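Putative acetylornithine deacetylase (Sulfolobus tokodaii, PDB 3VPC) probably catalyses the ATP-dependent, magnesium-requiring attachment of glutamate to the C-terminal glutamate of the carrier protein LysW in arginine biosynthesis. Local coordinates at residues K173-R178 and C189-I194; V234-L239 and Y246-L251. All blocks are in the same frame, centred on the assembly; numbering follows the deposited sequence.

Contact 1 (K173-R178 and C189-I194); sequences KGRDIR and CYARNI. With ADP (adenosine-5'-diphosphate), chain E.
Asp176 pairs with Arg192, and Arg178 with Tyr190, as hydrogen-bonded pairs of two antiparallel strands, 175-178 and 189-193, whose axes come within 4.4 Å at 153°. These are the two arms of a beta hairpin in the ATP-grasp domain. Asp176 N to Arg192 O and Arg192 N to Asp176 O both measure 2.7 Å, and Ile194 N donates to Gly174 O just beyond the paired strands. Side chains then part to the two faces of the sheet. On the face of Asp176, Arg178, Tyr190 and Arg192 lies the nucleotide. Asp176 is modelled in two conformers; in one of them OD2 forms a salt bridge with Arg192 NH2 at 2.8 Å, meeting the guanidinium at its edge. The carboxylate is turned about halfway between coplanar and perpendicular to it. The same OD2 accepts the ribose hydroxyl O3' of ADP at 2.8 Å, so one oxygen would join strand, arginine and nucleotide. Arg192, which probably binds substrate, lies alongside Asp176, and bends at chi2 and chi3 (83°) bring its NH2 to Asp176 OD2. Arg178 lays NH2 over one face of the Arg192 guanidinium, 3.3 Å from Arg192 CZ, with the planes 32° apart; carboxylates, including that of Asp237, which pairs with Arg178, are likely to offset the two positive charges. Tyr190 runs alongside Arg178: Arg178 CB covers one face of its ring, 4.0 Å from CE1, and CD sits near OH. On the other face Arg175 and Asn193 lie side by side, their polar ends held by Glu240 and Ser210 respectively. There too Ile177 CG2 meets Cys189 CB at 3.8 Å, beside the disulfide that ties Cys189 SG to Cys179 SG.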
loop_
_atom_site.group_PDB
_atom_site.type_symbol
_atom_site.label_atom_id
_atom_site.label_comp_id
_atom_site.label_asym_id
_atom_site.label_seq_id
_atom_site.Cartn_x
_atom_site.Cartn_y
_atom_site.Cartn_z
ATOM N N LYS A 173 23.031 -28.552 1.601
ATOM C CA LYS A 173 24.128 -28.428 0.646
ATOM C C LYS A 173 24.424 -27.018 0.140
ATOM O O LYS A 173 25.283 -26.839 -0.730
ATOM C CB LYS A 173 23.963 -29.428 -0.510
ATOM C CG LYS A 173 25.003 -30.561 -0.496
ATOM C CD LYS A 173 24.470 -31.861 0.112
ATOM C CE LYS A 173 25.591 -32.896 0.289
ATOM N NZ LYS A 173 26.334 -32.721 1.580
ATOM N N GLY A 174 23.721 -26.026 0.685
ATOM C CA GLY A 174 24.014 -24.618 0.424
ATOM C C GLY A 174 23.691 -24.116 -0.968
ATOM O O GLY A 174 24.371 -23.224 -1.480
ATOM N N ARG A 175 22.630 -24.653 -1.569
ATOM C CA ARG A 175 22.253 -24.283 -2.935
ATOM C C ARG A 175 20.781 -24.557 -3.279
ATOM O O ARG A 175 20.122 -25.349 -2.599
ATOM C CB ARG A 175 23.133 -25.056 -3.922
ATOM C CG ARG A 175 22.908 -26.556 -3.880
ATOM C CD ARG A 175 24.110 -27.338 -4.369
ATOM N NE ARG A 175 23.746 -28.706 -4.715
ATOM C CZ ARG A 175 24.583 -29.603 -5.241
ATOM N NH1 ARG A 175 25.855 -29.288 -5.472
ATOM N NH2 ARG A 175 24.149 -30.822 -5.526
ATOM N N ASP A 176 20.315 -23.883 -4.339
ATOM C CA ASP A 176 19.006 -24.135 -4.951
ATOM C C ASP A 176 19.213 -24.942 -6.223
ATOM O O ASP A 176 20.219 -24.767 -6.930
ATOM C CB ASP A 176 18.311 -22.817 -5.325
ATOM C CG ASP A 176 16.780 -22.912 -5.290
ATOM O OD1 ASP A 176 16.201 -23.976 -5.616
ATOM O OD2 ASP A 176 16.141 -21.902 -4.931
ATOM N N ILE A 177 18.266 -25.819 -6.525
ATOM C CA ILE A 177 18.287 -26.502 -7.808
ATOM C C ILE A 177 17.099 -25.993 -8.619
ATOM O O ILE A 177 15.972 -25.925 -8.112
ATOM C CB ILE A 177 18.275 -28.042 -7.672
ATOM C CG1 ILE A 177 19.562 -28.545 -6.985
ATOM C CG2 ILE A 177 18.111 -28.692 -9.058
ATOM C CD1 ILE A 177 19.557 -30.047 -6.627
ATOM N N ARG A 178 17.355 -25.581 -9.859
ATOM C CA ARG A 178 16.285 -25.160 -10.736
ATOM C C ARG A 178 16.223 -26.064 -11.962
ATOM O O ARG A 178 17.247 -26.326 -12.615
ATOM C CB ARG A 178 16.444 -23.691 -11.137
ATOM C CG ARG A 178 15.446 -23.237 -12.215
ATOM C CD ARG A 178 15.306 -21.738 -12.274
ATOM N NE ARG A 178 14.814 -21.224 -11.011
ATOM C CZ ARG A 178 14.773 -19.941 -10.672
ATOM N NH1 ARG A 178 15.207 -19.002 -11.516
ATOM N NH2 ARG A 178 14.299 -19.594 -9.476
ATOM N N CYS A 189 18.560 -29.583 -15.229
ATOM C CA CYS A 189 18.608 -28.815 -13.994
ATOM C C CYS A 189 19.984 -28.183 -13.821
ATOM O O CYS A 189 20.986 -28.680 -14.365
ATOM C CB CYS A 189 18.333 -29.710 -12.763
ATOM S SG CYS A 189 16.789 -30.672 -12.783
ATOM N N TYR A 190 20.039 -27.107 -13.043
ATOM C CA TYR A 190 21.316 -26.541 -12.614
ATOM C C TYR A 190 21.179 -26.105 -11.159
ATOM O O TYR A 190 20.060 -26.045 -10.636
ATOM C CB TYR A 190 21.747 -25.376 -13.523
ATOM C CG TYR A 190 20.918 -24.114 -13.401
ATOM C CD1 TYR A 190 19.778 -23.933 -14.172
ATOM C CD2 TYR A 190 21.292 -23.087 -12.525
ATOM C CE1 TYR A 190 19.007 -22.773 -14.071
ATOM C CE2 TYR A 190 20.528 -21.911 -12.415
ATOM C CZ TYR A 190 19.383 -21.771 -13.193
ATOM O OH TYR A 190 18.613 -20.636 -13.111
ATOM N N ALA A 191 22.307 -25.825 -10.508
ATOM C CA ALA A 191 22.307 -25.320 -9.138
ATOM C C ALA A 191 22.613 -23.830 -9.065
ATOM O O ALA A 191 23.379 -23.288 -9.874
ATOM C CB ALA A 191 23.279 -26.110 -8.269
ATOM N N ARG A 192 21.991 -23.168 -8.093
ATOM C CA ARG A 192 22.309 -21.781 -7.742
ATOM C C ARG A 192 22.828 -21.826 -6.310
ATOM O O ARG A 192 22.081 -22.155 -5.389
ATOM C CB ARG A 192 21.052 -20.906 -7.814
ATOM C CG ARG A 192 20.184 -21.118 -9.052
ATOM C CD ARG A 192 18.688 -21.100 -8.706
ATOM N NE ARG A 192 18.171 -19.737 -8.628
ATOM C CZ ARG A 192 17.138 -19.348 -7.884
ATOM N NH1 ARG A 192 16.768 -18.072 -7.908
ATOM N NH2 ARG A 192 16.470 -20.213 -7.120
ATOM N N ASN A 193 24.112 -21.521 -6.121
ATOM C CA ASN A 193 24.717 -21.568 -4.795
ATOM C C ASN A 193 24.514 -20.288 -3.992
ATOM O O ASN A 193 24.475 -19.193 -4.546
ATOM C CB ASN A 193 26.205 -21.933 -4.872
ATOM C CG ASN A 193 26.439 -23.298 -5.481
ATOM O OD1 ASN A 193 26.708 -24.267 -4.771
ATOM N ND2 ASN A 193 26.341 -23.384 -6.805
ATOM N N ILE A 194 24.361 -20.448 -2.679
ATOM C CA ILE A 194 24.204 -19.322 -1.758
ATOM C C ILE A 194 25.558 -18.601 -1.601
ATOM O O ILE A 194 26.559 -19.245 -1.260
ATOM C CB ILE A 194 23.671 -19.798 -0.379
ATOM C CG1 ILE A 194 22.292 -20.462 -0.531
ATOM C CG2 ILE A 194 23.588 -18.639 0.605
ATOM C CD1 ILE A 194 21.876 -21.305 0.676
HETATM P PB ADP E . 10.747 -16.313 -4.115
HETATM O O1B ADP E . 9.516 -16.874 -4.820
HETATM O O2B ADP E . 12.050 -16.489 -4.893
HETATM O O3B ADP E . 10.554 -14.870 -3.719
HETATM P PA ADP E . 11.525 -18.642 -2.554
HETATM O O1A ADP E . 10.705 -19.595 -1.697
HETATM O O2A ADP E . 12.032 -19.107 -3.929
HETATM O O3A ADP E . 10.879 -17.180 -2.726
HETATM O "O5'" ADP E . 12.869 -18.482 -1.710
HETATM C "C5'" ADP E . 13.950 -17.652 -2.082
HETATM C "C4'" ADP E . 15.198 -18.341 -1.548
HETATM O "O4'" ADP E . 15.138 -18.568 -0.140
HETATM C "C3'" ADP E . 15.335 -19.729 -2.142
HETATM O "O3'" ADP E . 16.123 -19.599 -3.305
HETATM C "C2'" ADP E . 16.091 -20.514 -1.120
HETATM O "O2'" ADP E . 17.483 -20.155 -1.218
HETATM C "C1'" ADP E . 15.618 -19.877 0.170
HETATM N N9 ADP E . 14.549 -20.627 0.864
HETATM C C8 ADP E . 13.213 -20.472 0.689
HETATM N N7 ADP E . 12.532 -21.290 1.521
HETATM C C5 ADP E . 13.437 -21.982 2.241
HETATM C C6 ADP E . 13.387 -23.007 3.313
HETATM N N6 ADP E . 12.195 -23.459 3.765
HETATM N N1 ADP E . 14.559 -23.470 3.820
HETATM C C2 ADP E . 15.749 -23.005 3.360
HETATM N N3 ADP E . 15.874 -22.069 2.396
HETATM C C4 ADP E . 14.767 -21.523 1.817
#

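Contact 2 (V234-L239 and Y246-L251). With ADP (adenosine-5'-diphosphate), chain E.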
loop_
_atom_site.group_PDB
_atom_site.type_symbol
_atom_site.label_atom_id
_atom_site.label_comp_id
_atom_site.label_asym_id
_atom_site.label_seq_id
_atom_site.Cartn_x
_atom_site.Cartn_y
_atom_site.Cartn_z
ATOM N N VAL A 234 7.221 -25.037 -17.569
ATOM C CA VAL A 234 7.420 -24.488 -16.227
ATOM C C VAL A 234 8.871 -24.679 -15.784
ATOM O O VAL A 234 9.570 -25.568 -16.289
ATOM C CB VAL A 234 6.457 -25.168 -15.195
ATOM C CG1 VAL A 234 4.993 -25.033 -15.629
ATOM C CG2 VAL A 234 6.783 -26.662 -15.045
ATOM N N SER A 235 9.329 -23.857 -14.837
ATOM C CA SER A 235 10.502 -24.207 -14.061
ATOM C C SER A 235 10.084 -24.744 -12.697
ATOM O O SER A 235 8.957 -24.488 -12.224
ATOM C CB SER A 235 11.476 -23.029 -13.890
ATOM O OG SER A 235 10.862 -21.950 -13.205
ATOM N N ILE A 236 10.980 -25.519 -12.099
ATOM C CA ILE A 236 10.748 -26.138 -10.805
ATOM C C ILE A 236 11.961 -25.849 -9.941
ATOM O O ILE A 236 13.098 -26.155 -10.337
ATOM C CB ILE A 236 10.549 -27.689 -10.898
ATOM C CG1 ILE A 236 9.573 -28.067 -12.018
ATOM C CG2 ILE A 236 10.045 -28.248 -9.517
ATOM C CD1 ILE A 236 10.225 -28.227 -13.450
ATOM N N ASP A 237 11.722 -25.241 -8.778
ATOM C CA ASP A 237 12.774 -25.016 -7.801
ATOM C C ASP A 237 12.733 -26.079 -6.705
ATOM O O ASP A 237 11.676 -26.305 -6.065
ATOM C CB ASP A 237 12.677 -23.602 -7.176
ATOM C CG ASP A 237 12.973 -22.488 -8.178
ATOM O OD1 ASP A 237 13.415 -22.778 -9.308
ATOM O OD2 ASP A 237 12.748 -21.298 -7.840
ATOM N N ILE A 238 13.885 -26.711 -6.493
ATOM C CA ILE A 238 14.065 -27.853 -5.600
ATOM C C ILE A 238 15.093 -27.554 -4.501
ATOM O O ILE A 238 16.115 -26.937 -4.759
ATOM C CB ILE A 238 14.613 -29.084 -6.406
ATOM C CG1 ILE A 238 13.589 -29.574 -7.445
ATOM C CG2 ILE A 238 15.057 -30.214 -5.465
ATOM C CD1 ILE A 238 12.425 -30.303 -6.857
ATOM N N LEU A 239 14.835 -28.015 -3.285
ATOM C CA LEU A 239 15.851 -27.953 -2.249
ATOM C C LEU A 239 16.254 -29.358 -1.856
ATOM O O LEU A 239 15.411 -30.241 -1.710
ATOM C CB LEU A 239 15.386 -27.141 -1.028
ATOM C CG LEU A 239 15.054 -25.676 -1.357
ATOM C CD1 LEU A 239 14.291 -25.031 -0.222
ATOM C CD2 LEU A 239 16.304 -24.865 -1.680
ATOM N N TYR A 246 14.856 -34.717 -1.792
ATOM C CA TYR A 246 14.547 -33.503 -2.532
ATOM C C TYR A 246 13.125 -33.068 -2.188
ATOM O O TYR A 246 12.220 -33.894 -2.073
ATOM C CB TYR A 246 14.651 -33.740 -4.041
ATOM C CG TYR A 246 16.029 -34.127 -4.557
ATOM C CD1 TYR A 246 17.080 -33.208 -4.569
ATOM C CD2 TYR A 246 16.272 -35.413 -5.051
ATOM C CE1 TYR A 246 18.347 -33.563 -5.050
ATOM C CE2 TYR A 246 17.544 -35.778 -5.540
ATOM C CZ TYR A 246 18.566 -34.848 -5.536
ATOM O OH TYR A 246 19.811 -35.196 -6.018
ATOM N N VAL A 247 12.934 -31.771 -2.016
ATOM C CA VAL A 247 11.597 -31.224 -1.805
ATOM C C VAL A 247 11.336 -30.137 -2.840
ATOM O O VAL A 247 12.262 -29.422 -3.237
ATOM C CB VAL A 247 11.411 -30.623 -0.374
ATOM C CG1 VAL A 247 11.732 -31.655 0.694
ATOM C CG2 VAL A 247 12.258 -29.375 -0.192
ATOM N N VAL A 248 10.076 -30.007 -3.266
ATOM C CA VAL A 248 9.707 -28.972 -4.221
ATOM C C VAL A 248 9.410 -27.687 -3.467
ATOM O O VAL A 248 8.594 -27.678 -2.550
ATOM C CB VAL A 248 8.486 -29.378 -5.073
ATOM C CG1 VAL A 248 8.142 -28.266 -6.106
ATOM C CG2 VAL A 248 8.741 -30.701 -5.761
ATOM N N ASN A 249 10.100 -26.618 -3.837
ATOM C CA ASN A 249 9.896 -25.328 -3.186
ATOM C C ASN A 249 8.967 -24.393 -3.957
ATOM O O ASN A 249 8.166 -23.690 -3.358
ATOM C CB ASN A 249 11.223 -24.617 -2.939
ATOM C CG ASN A 249 11.047 -23.326 -2.154
ATOM O OD1 ASN A 249 10.364 -23.302 -1.131
ATOM N ND2 ASN A 249 11.637 -22.255 -2.635
ATOM N N GLU A 250 9.083 -24.389 -5.284
ATOM C CA GLU A 250 8.402 -23.421 -6.152
ATOM C C GLU A 250 8.162 -24.079 -7.508
ATOM O O GLU A 250 8.972 -24.906 -7.933
ATOM C CB GLU A 250 9.336 -22.233 -6.460
ATOM C CG GLU A 250 9.231 -20.996 -5.595
ATOM C CD GLU A 250 8.132 -20.055 -6.092
ATOM O OE1 GLU A 250 8.363 -19.258 -7.030
ATOM O OE2 GLU A 250 7.027 -20.114 -5.532
ATOM N N LEU A 251 7.081 -23.692 -8.184
ATOM C CA LEU A 251 7.011 -23.800 -9.646
ATOM C C LEU A 251 6.791 -22.423 -10.268
ATOM O O LEU A 251 6.145 -21.559 -9.673
ATOM C CB LEU A 251 5.928 -24.775 -10.096
ATOM C CG LEU A 251 6.369 -26.244 -10.049
ATOM C CD1 LEU A 251 5.884 -26.950 -8.789
ATOM C CD2 LEU A 251 5.941 -26.979 -11.308
HETATM P PB ADP E . 10.747 -16.313 -4.115
HETATM O O1B ADP E . 9.516 -16.874 -4.820
HETATM O O2B ADP E . 12.050 -16.489 -4.893
HETATM O O3B ADP E . 10.554 -14.870 -3.719
HETATM P PA ADP E . 11.525 -18.642 -2.554
HETATM O O1A ADP E . 10.705 -19.595 -1.697
HETATM O O2A ADP E . 12.032 -19.107 -3.929
HETATM O O3A ADP E . 10.879 -17.180 -2.726
HETATM O "O5'" ADP E . 12.869 -18.482 -1.710
HETATM C "C5'" ADP E . 13.950 -17.652 -2.082
HETATM C "C4'" ADP E . 15.198 -18.341 -1.548
HETATM O "O4'" ADP E . 15.138 -18.568 -0.140
HETATM C "C3'" ADP E . 15.335 -19.729 -2.142
HETATM O "O3'" ADP E . 16.123 -19.599 -3.305
HETATM C "C2'" ADP E . 16.091 -20.514 -1.120
HETATM O "O2'" ADP E . 17.483 -20.155 -1.218
HETATM C "C1'" ADP E . 15.618 -19.877 0.170
HETATM N N9 ADP E . 14.549 -20.627 0.864
HETATM C C8 ADP E . 13.213 -20.472 0.689
HETATM N N7 ADP E . 12.532 -21.290 1.521
HETATM C C5 ADP E . 13.437 -21.982 2.241
HETATM C C6 ADP E . 13.387 -23.007 3.313
HETATM N N6 ADP E . 12.195 -23.459 3.765
HETATM N N1 ADP E . 14.559 -23.470 3.820
HETATM C C2 ADP E . 15.749 -23.005 3.360
HETATM N N3 ADP E . 15.874 -22.069 2.396
HETATM C C4 ADP E . 14.767 -21.523 1.817
HETATM O O HOH W 1 10.360 -20.101 -9.539
#
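A classic beta bulge interrupts the antiparallel hairpin that carries magnesium ligands of this ATP-grasp enzyme: Asn249 and Glu250 both face Asp237. Asp237 O accepts Asn249 N at 2.7 Å and, weakly, Glu250 N, while Asp237 N donates to Glu250 O. Past the bulge regular pairing resumes, Leu239 and Val247 exchanging two backbone bonds. At the bulge both side chains lie by the phosphates of ADP, but of the two only Asn249 has a hydrogen bond to them. Asp237 and Glu250, both ligands of one magnesium ion, lie side by side with their CB atoms 3.7 Å apart, but their carboxylates are turned 56° to each other. A water donates to Asp237 OD2 at 3.2 Å and weakly to Glu250 OE1, bridging the two acids. Each acid also has a basic partner, Arg178 for Asp237 and Lys87 for Glu250. Asn249 CG stands anti to the backbone N (chi1 -175°), carrying the amide to the phosphates, where ND2 donates to ADP O1A at 3.0 Å; OD1 accepts from Lys127. A leucine in place of Asn249 would probably leave ADP O1A without this donor and Lys127 without its amide acceptor. Leu239 CD1 packs against the adenine, 4.0 Å from ADP C5. On the opposite face of the hairpin the contacts are apolar: Leu251 CD2 touches both Val234 CG2 and Ile236 CG1, and Ile236 CG2 meets Val248 CG1 at 3.9 Å. Farther along, Ile238 CG2 touches Tyr246 CD1 at 3.7 Å. This apolar face is covered partly by helix 216-229, through Val222 and Val226 on Ile236 and Leu218 on Tyr246. Helix 87-97 packs on Val248 and Leu251, and strand 175-182 continues the sheet beside 233-241.

In the fold
Contacts 1 and 2 are successive hairpins of one antiparallel sheet, their centres about 11 Å apart, joined where strand 175-182 lies next to strand 233-241. Ile177 O and Ile238 N, 2.8 Å apart, probably form a backbone hydrogen bond across this seam. The side chains meet in a salt bridge, Arg178 NE to Asp237 OD1 at 2.7 Å, so an arginine of contact 1 is likely to hold a magnesium ligand of contact 2 in position; Arg192 adds a long, weak ion pair to the same aspartate. Both contacts touch ADP at different points: 173-178 reaches the ribose, 246-251 the phosphates. The inferred substrate-binding arginine thus stands close to the metal site.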